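Local coordinates for protein galectin (Xenopus laevis, PDB 3WUC) that binds beta-galactoside sugars, probably lactose among them, and may also bind laminin, as a proto-type galectin of frog skin, at residues N51-Y56 against D74-E79; V64-S67 against V72-I75; I93-F96 against V102-P105. One frame throughout, in Å; residues are numbered along the deposited sequence.

Contact 1 (N51-Y56 against D74-E79). With GAL (beta-D-galactopyranose), chain D; GLC (alpha-D-glucopyranose), chain C.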
ATOM      1  N   ASN B  51      15.039  13.658  12.683  1.00 13.13           N
ATOM      2  CA  ASN B  51      14.445  14.894  12.943  1.00 12.99           C
ATOM      3  C   ASN B  51      14.725  15.974  11.854  1.00 13.27           C
ATOM      4  O   ASN B  51      15.570  16.850  12.012  1.00 13.88           O
ATOM      5  CB  ASN B  51      14.878  15.397  14.321  1.00 13.94           C
ATOM      6  CG  ASN B  51      14.145  16.661  14.824  1.00 15.08           C
ATOM      7  OD1 ASN B  51      14.824  17.454  15.576  1.00 16.62           O
ATOM      8  ND2 ASN B  51      12.884  16.919  14.460  1.00 16.39           N
ATOM      9  N   PRO B  52      14.022  15.900  10.731  1.00 14.18           N
ATOM     10  CA  PRO B  52      14.197  17.001   9.801  1.00 15.30           C
ATOM     11  C   PRO B  52      13.700  18.326  10.371  1.00 14.79           C
ATOM     12  O   PRO B  52      12.630  18.436  10.910  1.00 13.04           O
ATOM     13  CB  PRO B  52      13.373  16.542   8.585  1.00 14.93           C
ATOM     14  CG  PRO B  52      13.205  15.031   8.696  1.00 14.78           C
ATOM     15  CD  PRO B  52      13.106  14.883  10.224  1.00 13.90           C
ATOM     16  N   ARG B  53      14.585  19.360  10.296  1.00 14.39           N
ATOM     17  CA  ARG B  53      14.346  20.689  10.828  1.00 15.46           C
ATOM     18  C   ARG B  53      14.279  21.704   9.704  1.00 16.70           C
ATOM     19  O   ARG B  53      15.282  21.913   8.995  1.00 16.87           O
ATOM     20  CB  ARG B  53      15.466  21.120  11.721  1.00 15.26           C
ATOM     21  CG  ARG B  53      15.471  20.211  12.995  1.00 15.67           C
ATOM     22  CD  ARG B  53      16.764  20.313  13.818  1.00 15.37           C
ATOM     23  NE  ARG B  53      16.639  19.529  15.061  1.00 18.01           N
ATOM     24  CZ  ARG B  53      17.375  19.728  16.174  1.00 18.81           C
ATOM     25  NH1 ARG B  53      18.371  20.652  16.182  1.00 17.41           N
ATOM     26  NH2 ARG B  53      17.148  18.994  17.221  1.00 18.01           N
ATOM     27  N   PHE B  54      13.096  22.262   9.581  1.00 15.69           N
ATOM     28  CA  PHE B  54      12.900  23.407   8.665  1.00 17.29           C
ATOM     29  C   PHE B  54      13.692  24.624   9.235  1.00 18.23           C
ATOM     30  O   PHE B  54      14.530  25.219   8.537  1.00 20.01           O
ATOM     31  CB  PHE B  54      11.404  23.696   8.422  1.00 17.63           C
ATOM     32  CG  PHE B  54      10.696  22.568   7.801  1.00 19.53           C
ATOM     33  CD1 PHE B  54      10.770  22.366   6.442  1.00 20.46           C
ATOM     34  CD2 PHE B  54       9.963  21.674   8.580  1.00 20.70           C
ATOM     35  CE1 PHE B  54      10.077  21.308   5.837  1.00 19.81           C
ATOM     36  CE2 PHE B  54       9.291  20.616   7.982  1.00 18.80           C
ATOM     37  CZ  PHE B  54       9.356  20.466   6.588  1.00 21.78           C
ATOM     38  N   GLU B  55      13.398  24.982  10.462  1.00 22.24           N
ATOM     39  CA  GLU B  55      14.184  25.951  11.230  1.00 22.60           C
ATOM     40  C   GLU B  55      14.028  25.690  12.717  1.00 20.64           C
ATOM     41  O   GLU B  55      12.985  25.921  13.274  1.00 20.19           O
ATOM     42  CB  GLU B  55      13.709  27.377  10.855  1.00 30.10           C
ATOM     43  CG  GLU B  55      14.820  28.404  10.840  1.00 40.24           C
ATOM     44  CD  GLU B  55      14.424  29.697  10.140  1.00 46.96           C
ATOM     45  OE1 GLU B  55      14.233  30.699  10.864  1.00 53.00           O
ATOM     46  OE2 GLU B  55      14.275  29.709   8.882  1.00 49.28           O
ATOM     47  N   TYR B  56      15.093  25.222  13.344  1.00 21.23           N
ATOM     48  CA  TYR B  56      15.094  24.944  14.760  1.00 21.19           C
ATOM     49  C   TYR B  56      16.493  25.030  15.254  1.00 23.17           C
ATOM     50  O   TYR B  56      17.417  24.492  14.672  1.00 24.97           O
ATOM     51  CB  TYR B  56      14.469  23.561  15.008  1.00 20.54           C
ATOM     52  CG  TYR B  56      14.328  23.165  16.432  1.00 19.59           C
ATOM     53  CD1 TYR B  56      13.163  23.460  17.103  1.00 23.60           C
ATOM     54  CD2 TYR B  56      15.349  22.489  17.083  1.00 20.55           C
ATOM     55  CE1 TYR B  56      13.035  23.117  18.403  1.00 22.95           C
ATOM     56  CE2 TYR B  56      15.241  22.122  18.416  1.00 20.12           C
ATOM     57  CZ  TYR B  56      14.044  22.435  19.046  1.00 24.40           C
ATOM     58  OH  TYR B  56      13.805  22.141  20.339  1.00 30.96           O
ATOM     59  N   ASP B  74      22.519  11.706  22.825  1.00 15.33           N
ATOM     60  CA  ASP B  74      23.932  11.412  22.489  1.00 16.55           C
ATOM     61  C   ASP B  74      24.341  12.555  21.508  1.00 13.76           C
ATOM     62  O   ASP B  74      23.803  13.629  21.587  1.00 15.90           O
ATOM     63  CB  ASP B  74      24.106  10.012  21.938  1.00 19.09           C
ATOM     64  CG  ASP B  74      23.755   8.881  22.972  1.00 20.27           C
ATOM     65  OD1 ASP B  74      24.291   8.990  24.104  1.00 23.08           O
ATOM     66  OD2 ASP B  74      22.973   7.881  22.700  1.00 20.38           O
ATOM     67  N   ILE B  75      25.326  12.256  20.621  1.00 15.86           N
ATOM     68  CA  ILE B  75      25.838  13.323  19.710  1.00 14.81           C
ATOM     69  C   ILE B  75      25.017  13.364  18.394  1.00 13.77           C
ATOM     70  O   ILE B  75      24.833  12.325  17.806  1.00 16.86           O
ATOM     71  CB  ILE B  75      27.340  13.016  19.408  1.00 16.22           C
ATOM     72  CG1 ILE B  75      28.155  13.035  20.686  1.00 17.83           C
ATOM     73  CG2 ILE B  75      27.857  13.987  18.413  1.00 16.39           C
ATOM     74  CD1 ILE B  75      29.568  12.610  20.510  1.00 19.48           C
ATOM     75  N   GLU B  76      24.620  14.549  18.013  1.00 12.39           N
ATOM     76  CA  GLU B  76      23.820  14.743  16.798  1.00 14.38           C
ATOM     77  C   GLU B  76      24.671  14.446  15.569  1.00 17.78           C
ATOM     78  O   GLU B  76      25.849  14.818  15.459  1.00 17.67           O
ATOM     79  CB  GLU B  76      23.305  16.125  16.720  1.00 14.46           C
ATOM     80  CG  GLU B  76      22.174  16.438  17.674  1.00 17.54           C
ATOM     81  CD  GLU B  76      21.734  17.865  17.757  1.00 21.61           C
ATOM     82  OE1 GLU B  76      22.262  18.802  17.060  1.00 20.80           O
ATOM     83  OE2 GLU B  76      20.755  18.059  18.478  1.00 23.16           O
ATOM     84  N   LYS B  77      24.069  13.810  14.594  1.00 14.35           N
ATOM     85  CA  LYS B  77      24.602  13.707  13.227  1.00 16.65           C
ATOM     86  C   LYS B  77      23.715  14.526  12.319  1.00 17.70           C
ATOM     87  O   LYS B  77      22.481  14.475  12.358  1.00 17.37           O
ATOM     88  CB  LYS B  77      24.548  12.242  12.833  1.00 14.64           C
ATOM     89  CG  LYS B  77      25.041  12.054  11.374  1.00 16.81           C
ATOM     90  CD  LYS B  77      25.003  10.592  10.964  1.00 20.84           C
ATOM     91  CE  LYS B  77      25.761  10.393   9.654  1.00 25.80           C
ATOM     92  NZ  LYS B  77      26.196   8.980   9.512  1.00 26.08           N
ATOM     93  N   LYS B  78      24.298  15.359  11.470  1.00 19.96           N
ATOM     94  CA  LYS B  78      23.491  16.227  10.660  1.00 20.26           C
ATOM     95  C   LYS B  78      23.700  15.899   9.178  1.00 19.87           C
ATOM     96  O   LYS B  78      24.842  15.566   8.773  1.00 25.09           O
ATOM     97  CB  LYS B  78      23.824  17.685  10.916  1.00 23.22           C
ATOM     98  CG  LYS B  78      23.643  18.112  12.376  1.00 23.55           C
ATOM     99  CD  LYS B  78      23.964  19.574  12.597  1.00 24.19           C
ATOM    100  CE  LYS B  78      23.907  20.018  14.041  1.00 27.46           C
ATOM    101  NZ  LYS B  78      23.659  21.488  14.186  1.00 26.34           N
ATOM    102  N   GLU B  79      22.632  15.951   8.438  1.00 20.81           N
ATOM    103  CA  GLU B  79      22.599  15.688   6.967  1.00 20.05           C
ATOM    104  C   GLU B  79      21.923  16.921   6.302  1.00 20.38           C
ATOM    105  O   GLU B  79      20.838  17.415   6.669  1.00 18.61           O
ATOM    106  CB  GLU B  79      21.775  14.423   6.690  1.00 22.01           C
ATOM    107  CG  GLU B  79      21.404  14.074   5.271  1.00 25.14           C
ATOM    108  CD  GLU B  79      22.620  13.973   4.346  1.00 28.25           C
ATOM    109  OE1 GLU B  79      22.653  14.701   3.318  1.00 25.20           O
ATOM    110  OE2 GLU B  79      23.552  13.225   4.727  1.00 32.76           O
TER
HETATM  111  C1  GAL D   2      17.241  18.862  20.987  1.00 19.27           C
HETATM  112  C2  GAL D   2      15.751  18.918  20.784  1.00 20.31           C
HETATM  113  C3  GAL D   2      15.148  17.533  20.872  1.00 17.04           C
HETATM  114  C4  GAL D   2      15.901  16.598  19.932  1.00 15.41           C
HETATM  115  C5  GAL D   2      17.411  16.689  20.249  1.00 16.25           C
HETATM  116  C6  GAL D   2      18.191  15.797  19.305  1.00 16.12           C
HETATM  117  O2  GAL D   2      15.219  19.702  21.881  1.00 25.68           O
HETATM  118  O3  GAL D   2      13.759  17.568  20.699  1.00 19.01           O
HETATM  119  O4  GAL D   2      15.583  16.909  18.552  1.00 16.03           O
HETATM  120  O5  GAL D   2      17.831  18.026  20.034  1.00 17.42           O
HETATM  121  O6  GAL D   2      19.593  15.902  19.493  1.00 17.86           O
HETATM  122  C1  GLC C   1      21.271  22.332  21.165  1.00 30.61           C
HETATM  123  C2  GLC C   1      21.078  21.635  19.809  1.00 24.88           C
HETATM  124  C3  GLC C   1      19.605  21.215  19.727  1.00 21.75           C
HETATM  125  C4  GLC C   1      19.087  20.398  20.916  1.00 22.97           C
HETATM  126  C5  GLC C   1      19.421  21.129  22.226  1.00 27.99           C
HETATM  127  C6  GLC C   1      19.124  20.228  23.431  1.00 28.64           C
HETATM  128  O1  GLC C   1      20.493  23.497  21.067  1.00 36.36           O
HETATM  129  O2  GLC C   1      21.369  22.535  18.761  1.00 26.69           O
HETATM  130  O3  GLC C   1      19.514  20.378  18.551  1.00 20.15           O
HETATM  131  O4  GLC C   1      17.659  20.205  20.773  1.00 21.17           O
HETATM  132  O5  GLC C   1      20.818  21.518  22.234  1.00 29.82           O
HETATM  133  O6  GLC C   1      19.702  18.890  23.549  1.00 32.73           O
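R53 and E76 meet without a hydrogen bond between them: R53 NH2 stands 3.9 Å from E76 OE2 in a long salt bridge, the oxygen well out of the guanidinium plane, and the sugar supplies the groups that bond to both. E76 OE2 accepts from O3 of the glucose at 2.6 Å and from O6 of the galactose at 2.7 Å. R53 NH1 donates to the same glucose O3 at 2.6 Å, so this one hydroxyl bridges the two charged residues, while R53 NH2 reaches galactose O4 at 2.9 Å and makes weak bonds to galactose O5 and glucose O3. This is the carbohydrate-binding groove of the galectin beta-sandwich, laid across neighbouring strands 45-53, 62-69 and 72-79, where V64 packs against the side chains of both R53 and E76. The R53 side chain runs extended from CG to NE, and its guanidinium is held flat within its own segment: NE and NH2 grip N51 OD1 side-on, NE at 2.8 Å and an N-H...O angle of 165°. R34 donates to that oxygen too. The edge of the Y56 ring is turned to one face of the guanidinium, CD2 sitting 3.5 Å above its centre. D59 forms a salt bridge with NH1 and another with K78, and probably offsets the like charges of R53 and K78.

Contact 2 (V64-S67 against V72-I75). With GAL (beta-D-galactopyranose), chain D.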
ATOM      1  N   VAL B  64      18.579  16.320  11.505  1.00 14.14           N
ATOM      2  CA  VAL B  64      19.290  15.916  12.680  1.00 15.71           C
ATOM      3  C   VAL B  64      18.930  14.484  13.025  1.00 14.87           C
ATOM      4  O   VAL B  64      17.691  14.203  13.135  1.00 15.73           O
ATOM      5  CB  VAL B  64      18.989  16.874  13.857  1.00 16.98           C
ATOM      6  CG1 VAL B  64      19.474  16.307  15.167  1.00 17.17           C
ATOM      7  CG2 VAL B  64      19.652  18.230  13.626  1.00 18.65           C
ATOM      8  N   LEU B  65      19.920  13.622  13.139  1.00 15.82           N
ATOM      9  CA  LEU B  65      19.737  12.273  13.679  0.50 14.67           C
ATOM     10  C   LEU B  65      20.437  12.172  15.043  1.00 16.65           C
ATOM     11  O   LEU B  65      21.526  12.707  15.271  1.00 15.08           O
ATOM     12  CB  LEU B  65      20.257  11.190  12.763  0.50 15.58           C
ATOM     13  CG  LEU B  65      19.771  11.101  11.321  0.50 16.41           C
ATOM     14  CD1 LEU B  65      20.535   9.964  10.738  0.50 17.23           C
ATOM     15  CD2 LEU B  65      18.249  10.947  11.107  0.50 16.48           C
ATOM     16  N   ASN B  66      19.801  11.448  15.974  1.00 13.12           N
ATOM     17  CA  ASN B  66      20.501  11.206  17.236  1.00 13.41           C
ATOM     18  C   ASN B  66      19.955   9.924  17.818  1.00 14.69           C
ATOM     19  O   ASN B  66      19.041   9.333  17.265  1.00 15.37           O
ATOM     20  CB  ASN B  66      20.279  12.400  18.212  1.00 12.45           C
ATOM     21  CG  ASN B  66      21.426  12.572  19.187  1.00 12.21           C
ATOM     22  OD1 ASN B  66      22.265  11.687  19.381  1.00 13.50           O
ATOM     23  ND2 ASN B  66      21.395  13.749  19.857  1.00 13.72           N
ATOM     24  N   SER B  67      20.574   9.510  18.907  1.00 12.45           N
ATOM     25  CA  SER B  67      20.075   8.441  19.756  1.00 14.45           C
ATOM     26  C   SER B  67      19.829   9.000  21.146  1.00 15.38           C
ATOM     27  O   SER B  67      20.293  10.046  21.512  1.00 16.20           O
ATOM     28  CB  SER B  67      21.116   7.354  19.806  1.00 15.85           C
ATOM     29  OG  SER B  67      22.415   7.840  20.166  1.00 16.45           O
ATOM     30  N   VAL B  72      18.740  10.604  27.919  1.00 16.25           N
ATOM     31  CA  VAL B  72      19.784  11.544  27.628  1.00 15.02           C
ATOM     32  C   VAL B  72      20.226  11.417  26.146  1.00 12.90           C
ATOM     33  O   VAL B  72      20.548  10.320  25.698  1.00 14.92           O
ATOM     34  CB  VAL B  72      20.974  11.266  28.465  1.00 16.51           C
ATOM     35  CG1 VAL B  72      22.056  12.263  28.247  1.00 15.45           C
ATOM     36  CG2 VAL B  72      20.541  11.395  29.906  1.00 17.37           C
ATOM     37  N   TRP B  73      20.219  12.536  25.501  1.00 14.00           N
ATOM     38  CA  TRP B  73      20.623  12.565  24.061  1.00 13.60           C
ATOM     39  C   TRP B  73      22.131  12.376  23.905  1.00 18.01           C
ATOM     40  O   TRP B  73      22.908  12.798  24.759  1.00 16.64           O
ATOM     41  CB  TRP B  73      20.253  13.875  23.464  1.00 13.05           C
ATOM     42  CG  TRP B  73      18.797  14.170  23.325  1.00 15.58           C
ATOM     43  CD1 TRP B  73      18.075  15.078  24.015  1.00 15.94           C
ATOM     44  CD2 TRP B  73      17.867  13.520  22.441  1.00 14.96           C
ATOM     45  NE1 TRP B  73      16.774  15.076  23.650  1.00 16.85           N
ATOM     46  CE2 TRP B  73      16.613  14.104  22.666  1.00 15.27           C
ATOM     47  CE3 TRP B  73      17.988  12.487  21.488  1.00 15.77           C
ATOM     48  CZ2 TRP B  73      15.440  13.740  21.919  1.00 17.28           C
ATOM     49  CZ3 TRP B  73      16.804  12.088  20.796  1.00 14.88           C
ATOM     50  CH2 TRP B  73      15.576  12.688  21.055  1.00 17.15           C
ATOM     51  N   ASP B  74      22.519  11.706  22.825  1.00 15.33           N
ATOM     52  CA  ASP B  74      23.932  11.412  22.489  1.00 16.55           C
ATOM     53  C   ASP B  74      24.341  12.555  21.508  1.00 13.76           C
ATOM     54  O   ASP B  74      23.803  13.629  21.587  1.00 15.90           O
ATOM     55  CB  ASP B  74      24.106  10.012  21.938  1.00 19.09           C
ATOM     56  CG  ASP B  74      23.755   8.881  22.972  1.00 20.27           C
ATOM     57  OD1 ASP B  74      24.291   8.990  24.104  1.00 23.08           O
ATOM     58  OD2 ASP B  74      22.973   7.881  22.700  1.00 20.38           O
ATOM     59  N   ILE B  75      25.326  12.256  20.621  1.00 15.86           N
ATOM     60  CA  ILE B  75      25.838  13.323  19.710  1.00 14.81           C
ATOM     61  C   ILE B  75      25.017  13.364  18.394  1.00 13.77           C
ATOM     62  O   ILE B  75      24.833  12.325  17.806  1.00 16.86           O
ATOM     63  CB  ILE B  75      27.340  13.016  19.408  1.00 16.22           C
ATOM     64  CG1 ILE B  75      28.155  13.035  20.686  1.00 17.83           C
ATOM     65  CG2 ILE B  75      27.857  13.987  18.413  1.00 16.39           C
ATOM     66  CD1 ILE B  75      29.568  12.610  20.510  1.00 19.48           C
TER
HETATM   67  C1  GAL D   2      17.241  18.862  20.987  1.00 19.27           C
HETATM   68  C2  GAL D   2      15.751  18.918  20.784  1.00 20.31           C
HETATM   69  C3  GAL D   2      15.148  17.533  20.872  1.00 17.04           C
HETATM   70  C4  GAL D   2      15.901  16.598  19.932  1.00 15.41           C
HETATM   71  C5  GAL D   2      17.411  16.689  20.249  1.00 16.25           C
HETATM   72  C6  GAL D   2      18.191  15.797  19.305  1.00 16.12           C
HETATM   73  O2  GAL D   2      15.219  19.702  21.881  1.00 25.68           O
HETATM   74  O3  GAL D   2      13.759  17.568  20.699  1.00 19.01           O
HETATM   75  O4  GAL D   2      15.583  16.909  18.552  1.00 16.03           O
HETATM   76  O5  GAL D   2      17.831  18.026  20.034  1.00 17.42           O
HETATM   77  O6  GAL D   2      19.593  15.902  19.493  1.00 17.86           O
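N66 ND2 spends its two hydrogens on different partners, galactose O6 at 2.8 Å with an almost straight N-H...O angle of 168°, and the backbone oxygen of D74 at 3.0 Å. Both segments belong to the beta hairpin of strands 62-69 and 72-79 in the sugar-binding sheet of the galectin sandwich, where W73 supplies the aromatic platform characteristic of the family: galactose C5 lies over the centre of one indole face, 3.6 Å above its plane, consistent with the CH-pi contacts of galectins, and C4 approaches CZ2. The hydrogen bond of N66 thus holds the exocyclic arm of a sugar whose ring carbons rest on W73.

One shell further out, the amide is fixed by its own bonds. D74 O lies in the amide plane of N66, although ND2 comes to it from above the carbonyl plane. The other end of the amide, OD1, accepts from the backbone N of S67 at 2.8 Å. With CG anti to the backbone N (chi1 -152°), N66 directs its amide across to 72-75. The edge of the indole is set against the other strand, CE3 of W73 lying 3.4 Å from S67 O, which also accepts from D74 N.

The outermost layer is polar. R115 donates to S67 OG and to I75 O, and Q69 donates to D74 OD2. S67 OG in turn gives its proton to D74 OD2 at 2.6 Å, meeting the lone pair that faces away from the other carboxylate oxygen.

Contact 3 (I93-F96 against V102-P105)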
ATOM      1  N   ILE B  93      11.833   5.366   5.100  1.00 13.90           N
ATOM      2  CA  ILE B  93      11.959   3.913   5.253  1.00 13.79           C
ATOM      3  C   ILE B  93      13.223   3.671   6.092  1.00 15.69           C
ATOM      4  O   ILE B  93      14.268   4.247   5.852  1.00 15.53           O
ATOM      5  CB  ILE B  93      12.020   3.188   3.903  1.00 16.72           C
ATOM      6  CG1 ILE B  93      10.738   3.476   3.177  1.00 16.61           C
ATOM      7  CG2 ILE B  93      12.207   1.739   4.146  1.00 17.59           C
ATOM      8  CD1 ILE B  93      10.806   2.943   1.760  1.00 19.20           C
ATOM      9  N   PHE B  94      13.130   2.811   7.097  1.00 13.10           N
ATOM     10  CA  PHE B  94      14.265   2.502   7.988  1.00 12.43           C
ATOM     11  C   PHE B  94      14.594   1.042   7.890  1.00 13.73           C
ATOM     12  O   PHE B  94      13.750   0.213   8.221  1.00 14.39           O
ATOM     13  CB  PHE B  94      13.904   2.872   9.435  1.00 11.64           C
ATOM     14  CG  PHE B  94      13.495   4.309   9.639  1.00 12.54           C
ATOM     15  CD1 PHE B  94      12.261   4.783   9.393  1.00 12.85           C
ATOM     16  CD2 PHE B  94      14.475   5.209  10.076  1.00 13.67           C
ATOM     17  CE1 PHE B  94      11.890   6.113   9.539  1.00 13.61           C
ATOM     18  CE2 PHE B  94      14.103   6.571  10.276  1.00 14.06           C
ATOM     19  CZ  PHE B  94      12.881   6.979  10.018  1.00 13.94           C
ATOM     20  N   ASP B  95      15.786   0.705   7.462  1.00 14.89           N
ATOM     21  CA  ASP B  95      16.274  -0.671   7.381  1.00 15.54           C
ATOM     22  C   ASP B  95      17.006  -0.964   8.688  1.00 15.98           C
ATOM     23  O   ASP B  95      17.964  -0.288   8.994  1.00 15.34           O
ATOM     24  CB  ASP B  95      17.323  -0.847   6.267  1.00 18.14           C
ATOM     25  CG  ASP B  95      16.818  -0.673   4.927  1.00 26.22           C
ATOM     26  OD1 ASP B  95      15.572  -0.681   4.784  1.00 30.09           O
ATOM     27  OD2 ASP B  95      17.710  -0.496   3.997  1.00 30.61           O
ATOM     28  N   PHE B  96      16.520  -1.873   9.501  1.00 14.72           N
ATOM     29  CA  PHE B  96      17.152  -2.182  10.755  1.00 15.36           C
ATOM     30  C   PHE B  96      18.216  -3.264  10.605  1.00 15.67           C
ATOM     31  O   PHE B  96      17.906  -4.413  10.242  1.00 16.78           O
ATOM     32  CB  PHE B  96      16.073  -2.614  11.687  1.00 13.43           C
ATOM     33  CG  PHE B  96      16.513  -2.918  13.097  1.00 16.37           C
ATOM     34  CD1 PHE B  96      17.574  -2.296  13.670  1.00 18.45           C
ATOM     35  CD2 PHE B  96      15.760  -3.798  13.838  1.00 15.32           C
ATOM     36  CE1 PHE B  96      17.963  -2.597  15.017  1.00 18.01           C
ATOM     37  CE2 PHE B  96      16.062  -4.102  15.175  1.00 15.58           C
ATOM     38  CZ  PHE B  96      17.185  -3.487  15.784  1.00 18.29           C
ATOM     39  N   VAL B 102      18.623   4.936   6.896  1.00 14.32           N
ATOM     40  CA  VAL B 102      17.468   5.836   6.729  1.00 13.92           C
ATOM     41  C   VAL B 102      17.367   6.160   5.211  1.00 14.47           C
ATOM     42  O   VAL B 102      18.287   6.816   4.667  1.00 14.59           O
ATOM     43  CB  VAL B 102      17.526   7.144   7.513  1.00 15.62           C
ATOM     44  CG1 VAL B 102      16.256   7.921   7.394  1.00 18.68           C
ATOM     45  CG2 VAL B 102      17.952   6.823   8.996  1.00 16.38           C
ATOM     46  N   HIS B 103      16.349   5.614   4.540  1.00 12.97           N
ATOM     47  CA  HIS B 103      16.061   5.907   3.131  1.00 13.80           C
ATOM     48  C   HIS B 103      15.213   7.141   3.034  1.00 13.43           C
ATOM     49  O   HIS B 103      14.026   7.173   3.408  1.00 13.41           O
ATOM     50  CB  HIS B 103      15.324   4.774   2.452  1.00 15.82           C
ATOM     51  CG  HIS B 103      16.107   3.523   2.340  1.00 18.29           C
ATOM     52  ND1 HIS B 103      16.913   3.248   1.245  1.00 23.79           N
ATOM     53  CD2 HIS B 103      16.331   2.520   3.226  1.00 21.09           C
ATOM     54  CE1 HIS B 103      17.498   2.073   1.413  1.00 23.04           C
ATOM     55  NE2 HIS B 103      17.156   1.605   2.602  1.00 22.21           N
ATOM     56  N   LEU B 104      15.786   8.210   2.531  1.00 12.52           N
ATOM     57  CA  LEU B 104      15.108   9.415   2.304  1.00 11.90           C
ATOM     58  C   LEU B 104      14.252   9.343   0.985  1.00 13.32           C
ATOM     59  O   LEU B 104      14.680   8.574   0.079  1.00 13.47           O
ATOM     60  CB  LEU B 104      16.111  10.575   2.202  1.00 13.91           C
ATOM     61  CG  LEU B 104      17.098  10.795   3.393  1.00 13.60           C
ATOM     62  CD1 LEU B 104      17.992  11.911   3.154  1.00 14.23           C
ATOM     63  CD2 LEU B 104      16.251  10.997   4.660  1.00 15.38           C
ATOM     64  N   PRO B 105      13.223  10.199   0.873  1.00 13.98           N
ATOM     65  CA  PRO B 105      12.293  10.040  -0.297  1.00 14.72           C
ATOM     66  C   PRO B 105      12.914  10.543  -1.584  1.00 15.54           C
ATOM     67  O   PRO B 105      12.334  10.226  -2.645  1.00 17.53           O
ATOM     68  CB  PRO B 105      11.007  10.784   0.084  1.00 15.59           C
ATOM     69  CG  PRO B 105      11.510  11.759   1.134  1.00 15.69           C
ATOM     70  CD  PRO B 105      12.650  11.108   1.870  1.00 13.83           C
TER
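H103 and D95, both partly exposed, cross at about a right angle, joined by a hydrogen bond from H103 NE2 to D95 OD2 of 2.6 Å. The bond is fairly straight, 163° at the hydrogen, and the carboxylate oxygen lies in the plane of the imidazole. The imidazole nitrogen, in turn, comes from above the carboxylate plane, the two planes being turned 60° apart. Both side chains place CG beside the backbone N (chi1 -65° for H103), which carries the imidazole along the strand to D95 rather than directly over I93. At the base of the two side chains, CB of H103 packs on CB of I93 at 3.9 Å, and I93, itself buried, also touches E89 of the second subunit.

The pair sits on the beta hairpin of strands 89-96 and 99-103, in the five-stranded sheet of the galectin sandwich that lies away from the sugar. I93 and H103 form an antiparallel hydrogen-bonded pair, in which H103 N meets I93 O at 2.8 Å, whereas the return bond from I93 N to H103 O is weak at 3.3 Å. In contrast to the partly exposed D95 and H103, the next, non-hydrogen-bonded pair, F94 and V102, is buried on the opposite face. There the two side chains lie side by side, CE2 of F94 reaching CG1 of V102 at 3.8 Å. V37 and L39 of the other sheet cover F94, and I110 of the next strand packs on V102.

In the fold
Followed from the N terminus, the chain enters contact 1 at 51-56, turns back through strand 62-69, and there opens contact 2 at 64-67. Contact 2 closes first, at 72-75, as a short hairpin; contact 1 closes at 74-79, sharing D74 and I75 with it. Strand 62-69 lies between the two strands of contact 1, so the pair ties three neighbouring strands together around one galactose. Backbone hydrogen bonds join N51 to V64 and L65 to K77. Contact 3 opens only after both have closed, a separate hairpin in the other sheet of the sandwich; its centre lies about 16 Å from that of contact 1 and 17 Å from that of contact 2.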